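Local coordinates for pheromone cOB1/lipoprotein, YaeC family (Enterococcus faecalis, PDB 4EF1), which probably binds methionine as the substrate-binding lipoprotein of an uptake system, and is also the precursor of the cOB1 pheromone, at residues A[207-210]-A[211-214]; A[225-228]-A[229-233]. All blocks are in the same frame, centred on the assembly; numbering follows the deposited sequence.

Interaction 1 (A[207-210]-A[211-214])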
loop_
_atom_site.group_PDB
_atom_site.type_symbol
_atom_site.label_atom_id
_atom_site.label_comp_id
_atom_site.label_asym_id
_atom_site.label_seq_id
_atom_site.Cartn_x
_atom_site.Cartn_y
_atom_site.Cartn_z
ATOM N N VAL A 207 -3.028 -15.691 1.882
ATOM C CA VAL A 207 -3.986 -16.775 2.164
ATOM C C VAL A 207 -3.638 -17.415 3.486
ATOM O O VAL A 207 -2.552 -17.167 4.014
ATOM C CB VAL A 207 -3.989 -17.874 1.034
ATOM C CG1 VAL A 207 -4.448 -17.251 -0.294
ATOM C CG2 VAL A 207 -2.628 -18.580 0.889
ATOM N N ARG A 208 -4.536 -18.264 4.014
ATOM C CA ARG A 208 -4.246 -19.023 5.224
ATOM C C ARG A 208 -3.210 -20.083 4.856
ATOM O O ARG A 208 -3.173 -20.572 3.704
ATOM C CB ARG A 208 -5.518 -19.682 5.800
ATOM C CG ARG A 208 -6.549 -18.706 6.366
ATOM C CD ARG A 208 -7.725 -19.399 7.074
ATOM N NE ARG A 208 -8.468 -20.257 6.158
ATOM C CZ ARG A 208 -9.323 -19.849 5.213
ATOM N NH1 ARG A 208 -9.661 -18.585 5.081
ATOM N NH2 ARG A 208 -9.926 -20.736 4.449
ATOM N N LYS A 209 -2.380 -20.456 5.826
ATOM C CA LYS A 209 -1.304 -21.415 5.578
ATOM C C LYS A 209 -1.772 -22.735 4.958
ATOM O O LYS A 209 -1.138 -23.226 4.042
ATOM C CB LYS A 209 -0.461 -21.681 6.836
ATOM C CG LYS A 209 0.651 -22.714 6.577
ATOM C CD LYS A 209 1.855 -22.597 7.487
ATOM C CE LYS A 209 2.997 -23.481 6.990
ATOM N NZ LYS A 209 3.452 -23.066 5.627
ATOM N N GLU A 210 -2.905 -23.269 5.412
ATOM C CA GLU A 210 -3.435 -24.513 4.833
ATOM C C GLU A 210 -3.743 -24.446 3.309
ATOM O O GLU A 210 -3.843 -25.490 2.654
ATOM C CB GLU A 210 -4.671 -25.002 5.611
ATOM C CG GLU A 210 -5.894 -24.078 5.578
ATOM C CD GLU A 210 -6.013 -23.158 6.780
ATOM O OE1 GLU A 210 -4.999 -22.850 7.457
ATOM O OE2 GLU A 210 -7.160 -22.781 7.085
ATOM N N ASP A 211 -3.960 -23.243 2.788
ATOM C CA ASP A 211 -4.173 -23.000 1.369
ATOM C C ASP A 211 -2.932 -22.518 0.581
ATOM O O ASP A 211 -3.056 -21.999 -0.548
ATOM C CB ASP A 211 -5.310 -22.005 1.205
ATOM C CG ASP A 211 -6.666 -22.576 1.624
ATOM O OD1 ASP A 211 -6.841 -23.808 1.612
ATOM O OD2 ASP A 211 -7.560 -21.782 1.929
ATOM N N GLU A 212 -1.744 -22.699 1.162
ATOM C CA GLU A 212 -0.472 -22.271 0.554
ATOM C C GLU A 212 -0.260 -22.852 -0.846
ATOM O O GLU A 212 0.228 -22.171 -1.726
ATOM C CB GLU A 212 0.671 -22.699 1.456
ATOM C CG GLU A 212 2.069 -22.253 1.088
ATOM C CD GLU A 212 3.083 -22.679 2.136
ATOM O OE1 GLU A 212 2.824 -23.634 2.885
ATOM O OE2 GLU A 212 4.131 -22.049 2.209
ATOM N N ASN A 213 -0.679 -24.089 -1.053
ATOM C CA ASN A 213 -0.545 -24.744 -2.355
ATOM C C ASN A 213 -1.824 -24.794 -3.168
ATOM O O ASN A 213 -1.913 -25.582 -4.080
ATOM C CB ASN A 213 -0.017 -26.167 -2.161
ATOM C CG ASN A 213 1.250 -26.202 -1.334
ATOM O OD1 ASN A 213 2.142 -25.377 -1.524
ATOM N ND2 ASN A 213 1.345 -27.170 -0.415
ATOM N N ASN A 214 -2.783 -23.924 -2.874
ATOM C CA ASN A 214 -4.067 -23.952 -3.540
ATOM C C ASN A 214 -3.855 -23.562 -4.981
ATOM O O ASN A 214 -3.274 -22.517 -5.251
ATOM C CB ASN A 214 -5.039 -22.997 -2.873
ATOM C CG ASN A 214 -6.406 -23.052 -3.487
ATOM O OD1 ASN A 214 -6.639 -22.445 -4.535
ATOM N ND2 ASN A 214 -7.345 -23.765 -2.825
HETATM O O HOH W 1 -7.169 -19.155 2.888
HETATM O O HOH W 2 -1.715 -25.964 0.811
#
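Asp-211 folds back against Val-207 and Arg-208 where a beta strand runs into a short 3-10 turn, and the two successive backbone bonds of that turn form its compact part. Asp-211 N donates to Arg-208 O at 2.9 Å, and Glu-212 N donates to Lys-209 O at 3.0 Å. The buried Val-207 lays CG2 against the backbone of Asp-211, 3.7 Å from its O; a beta-branched hydrocarbon suits this inward side of the strand, where Val-207 also touches Val-76.

Toward the surface, charge takes over. Arg-208 is bent at its third torsion (chi3 -61°), which turns the guanidinium back beside Glu-210. There NE makes a salt-bridged hydrogen bond to Glu-210 OE2 at 3.0 Å, lying in the guanidinium plane but meeting the oxygen from above its carboxylate, while NH1 is held by the carbonyl oxygen of Leu-48. Asp-211 joins this network more loosely: its OD2 stands 3.6 Å from Arg-208 NH2, well out of the guanidinium plane, so the long salt bridge rests on charge alone. A water links Arg-208 N to Asp-211 OD2 and lies over the guanidinium face. Farther out, Lys-209 and Glu-212 run side by side, both with CG anti to the backbone N, and Lys-209 NZ forms a salt bridge with Glu-212 OE1 at 2.9 Å, from above the carboxylate plane. Long, flexible chains suit this exposed pair.

The turn follows the end of strand 203-208, which is bonded through Val-207 to Val-76 of the neighbouring antiparallel strand 75-83. A type I turn, Asp-211 to Asn-214, then leads into helix 215-225, where Asn-214 is the N-cap, its OD1 accepting from Val-217 N.

Interaction 2 (A[225-228]-A[229-233])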
loop_
_atom_site.group_PDB
_atom_site.type_symbol
_atom_site.label_atom_id
_atom_site.label_comp_id
_atom_site.label_asym_id
_atom_site.label_seq_id
_atom_site.Cartn_x
_atom_site.Cartn_y
_atom_site.Cartn_z
ATOM N N ARG A 225 -0.411 -11.329 -12.935
ATOM C CA ARG A 225 0.914 -10.962 -13.461
ATOM C C ARG A 225 1.045 -11.086 -14.973
ATOM O O ARG A 225 2.098 -10.716 -15.543
ATOM C CB ARG A 225 1.986 -11.845 -12.811
ATOM C CG ARG A 225 2.116 -11.627 -11.329
ATOM C CD ARG A 225 3.039 -12.670 -10.761
ATOM N NE ARG A 225 3.504 -12.339 -9.426
ATOM C CZ ARG A 225 4.158 -13.183 -8.618
ATOM N NH1 ARG A 225 4.426 -14.446 -8.976
ATOM N NH2 ARG A 225 4.572 -12.766 -7.427
ATOM N N SER A 226 0.016 -11.585 -15.670
ATOM C CA SER A 226 0.145 -11.787 -17.128
ATOM C C SER A 226 0.309 -10.444 -17.841
ATOM O O SER A 226 -0.220 -9.446 -17.356
ATOM C CB SER A 226 -1.063 -12.524 -17.705
ATOM O OG SER A 226 -2.248 -11.747 -17.541
ATOM N N LYS A 227 1.021 -10.448 -18.960
ATOM C CA LYS A 227 1.374 -9.235 -19.685
ATOM C C LYS A 227 0.144 -8.375 -20.017
ATOM O O LYS A 227 0.190 -7.176 -19.804
ATOM C CB LYS A 227 2.145 -9.569 -20.980
ATOM C CG LYS A 227 2.546 -8.374 -21.848
ATOM C CD LYS A 227 3.092 -8.803 -23.192
ATOM C CE LYS A 227 3.482 -7.595 -24.078
ATOM N NZ LYS A 227 4.493 -6.686 -23.474
ATOM N N GLU A 228 -0.933 -9.000 -20.524
ATOM C CA GLU A 228 -2.143 -8.232 -20.922
ATOM C C GLU A 228 -2.763 -7.516 -19.679
ATOM O O GLU A 228 -3.173 -6.383 -19.786
ATOM C CB GLU A 228 -3.182 -9.120 -21.643
ATOM C CG GLU A 228 -3.906 -10.089 -20.700
ATOM C CD GLU A 228 -4.565 -11.282 -21.366
ATOM O OE1 GLU A 228 -5.644 -11.130 -21.976
ATOM O OE2 GLU A 228 -4.039 -12.398 -21.197
ATOM N N VAL A 229 -2.735 -8.146 -18.507
ATOM C CA VAL A 229 -3.299 -7.530 -17.297
ATOM C C VAL A 229 -2.363 -6.433 -16.787
ATOM O O VAL A 229 -2.812 -5.350 -16.462
ATOM C CB VAL A 229 -3.624 -8.583 -16.198
ATOM C CG1 VAL A 229 -4.055 -7.911 -14.908
ATOM C CG2 VAL A 229 -4.654 -9.611 -16.702
ATOM N N GLN A 230 -1.057 -6.697 -16.737
ATOM C CA GLN A 230 -0.085 -5.674 -16.318
ATOM C C GLN A 230 -0.163 -4.402 -17.189
ATOM O O GLN A 230 -0.134 -3.302 -16.665
ATOM C CB GLN A 230 1.319 -6.276 -16.351
ATOM C CG GLN A 230 1.479 -7.380 -15.297
ATOM C CD GLN A 230 2.913 -7.819 -15.154
ATOM O OE1 GLN A 230 3.614 -7.952 -16.122
ATOM N NE2 GLN A 230 3.340 -8.018 -13.959
ATOM N N ASP A 231 -0.287 -4.568 -18.500
ATOM C CA ASP A 231 -0.435 -3.413 -19.430
ATOM C C ASP A 231 -1.717 -2.631 -19.129
ATOM O O ASP A 231 -1.716 -1.402 -19.143
ATOM C CB ASP A 231 -0.406 -3.869 -20.875
ATOM C CG ASP A 231 0.958 -4.384 -21.299
ATOM O OD1 ASP A 231 1.884 -4.288 -20.483
ATOM O OD2 ASP A 231 1.109 -4.901 -22.422
ATOM N N TRP A 232 -2.811 -3.341 -18.885
ATOM C CA TRP A 232 -4.079 -2.686 -18.538
ATOM C C TRP A 232 -3.938 -1.867 -17.280
ATOM O O TRP A 232 -4.316 -0.692 -17.236
ATOM C CB TRP A 232 -5.180 -3.733 -18.464
ATOM C CG TRP A 232 -6.495 -3.155 -18.081
ATOM C CD1 TRP A 232 -7.475 -2.606 -18.917
ATOM C CD2 TRP A 232 -7.011 -3.002 -16.726
ATOM N NE1 TRP A 232 -8.537 -2.160 -18.182
ATOM C CE2 TRP A 232 -8.322 -2.367 -16.859
ATOM C CE3 TRP A 232 -6.544 -3.341 -15.452
ATOM C CZ2 TRP A 232 -9.122 -2.097 -15.756
ATOM C CZ3 TRP A 232 -7.356 -3.037 -14.334
ATOM C CH2 TRP A 232 -8.620 -2.452 -14.493
ATOM N N ILE A 233 -3.296 -2.445 -16.269
ATOM C CA ILE A 233 -3.031 -1.763 -15.009
ATOM C C ILE A 233 -2.221 -0.477 -15.247
ATOM O O ILE A 233 -2.597 0.606 -14.795
ATOM C CB ILE A 233 -2.270 -2.681 -14.001
ATOM C CG1 ILE A 233 -3.108 -3.864 -13.556
ATOM C CG2 ILE A 233 -1.866 -1.929 -12.749
ATOM C CD1 ILE A 233 -2.345 -4.795 -12.637
#
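With its first torsion at -66°, Gln-230 sets CG beside its own backbone N, and the extended chain beyond it carries the amide back over the carbonyl of Arg-225. This is the first turn of helix 227-236, with Ser-226 in the N-cap position. Gln-230 CD rests 3.0 Å from Arg-225 O, a contact without a hydrogen bond; NE2 instead hydrogen-bonds to Asn-245 OD1 near the C-terminus. Ser-226 O takes a nearly straight i+4 bond of 2.9 Å from Gln-230 N and a weak i+3 bond from Val-229 N.

Although Ser-226 holds the N-cap position, its OG bonds to Val-223 O, so serine's short hydroxyl ties the start of this helix to the one before it; OG also packs 3.3 Å from Val-229 CG2. Val-229, buried, presses on Val-22 and Leu-25 of helix 12-28, and Trp-232 stacks on His-21 of that same helix. On the exposed side, Lys-227 and Asp-231 are four residues apart, the spacing that places opposite charges on one helical flank. Their salt bridge is long, with Lys-227 NZ 4.0 Å from Asp-231 OD2. The methylene CG of Lys-227 packs 3.8 Å from Asp-231 OD2.

How the interactions relate
Interaction 1 closes before interaction 2 opens, and the chain between them is helix 215-225: 207-214 leads into its start and 225-233 leads away from its end. Their centres lie 25 Å apart and their nearest atoms about 11 Å, so they do not touch. Both sit on the surface of the lobe built around the six-stranded mixed sheet, interaction 1 at the end of central strand 203-208 and interaction 2 on a helix packed against helix 12-28 and edge strand 242-243. Asn-214 and Ser-226 hold the N-cap positions of the two successive helices, so the contacts mark where the chain leaves the sheet and where it turns from one surface helix into the next in this periplasmic-binding-protein-like fold.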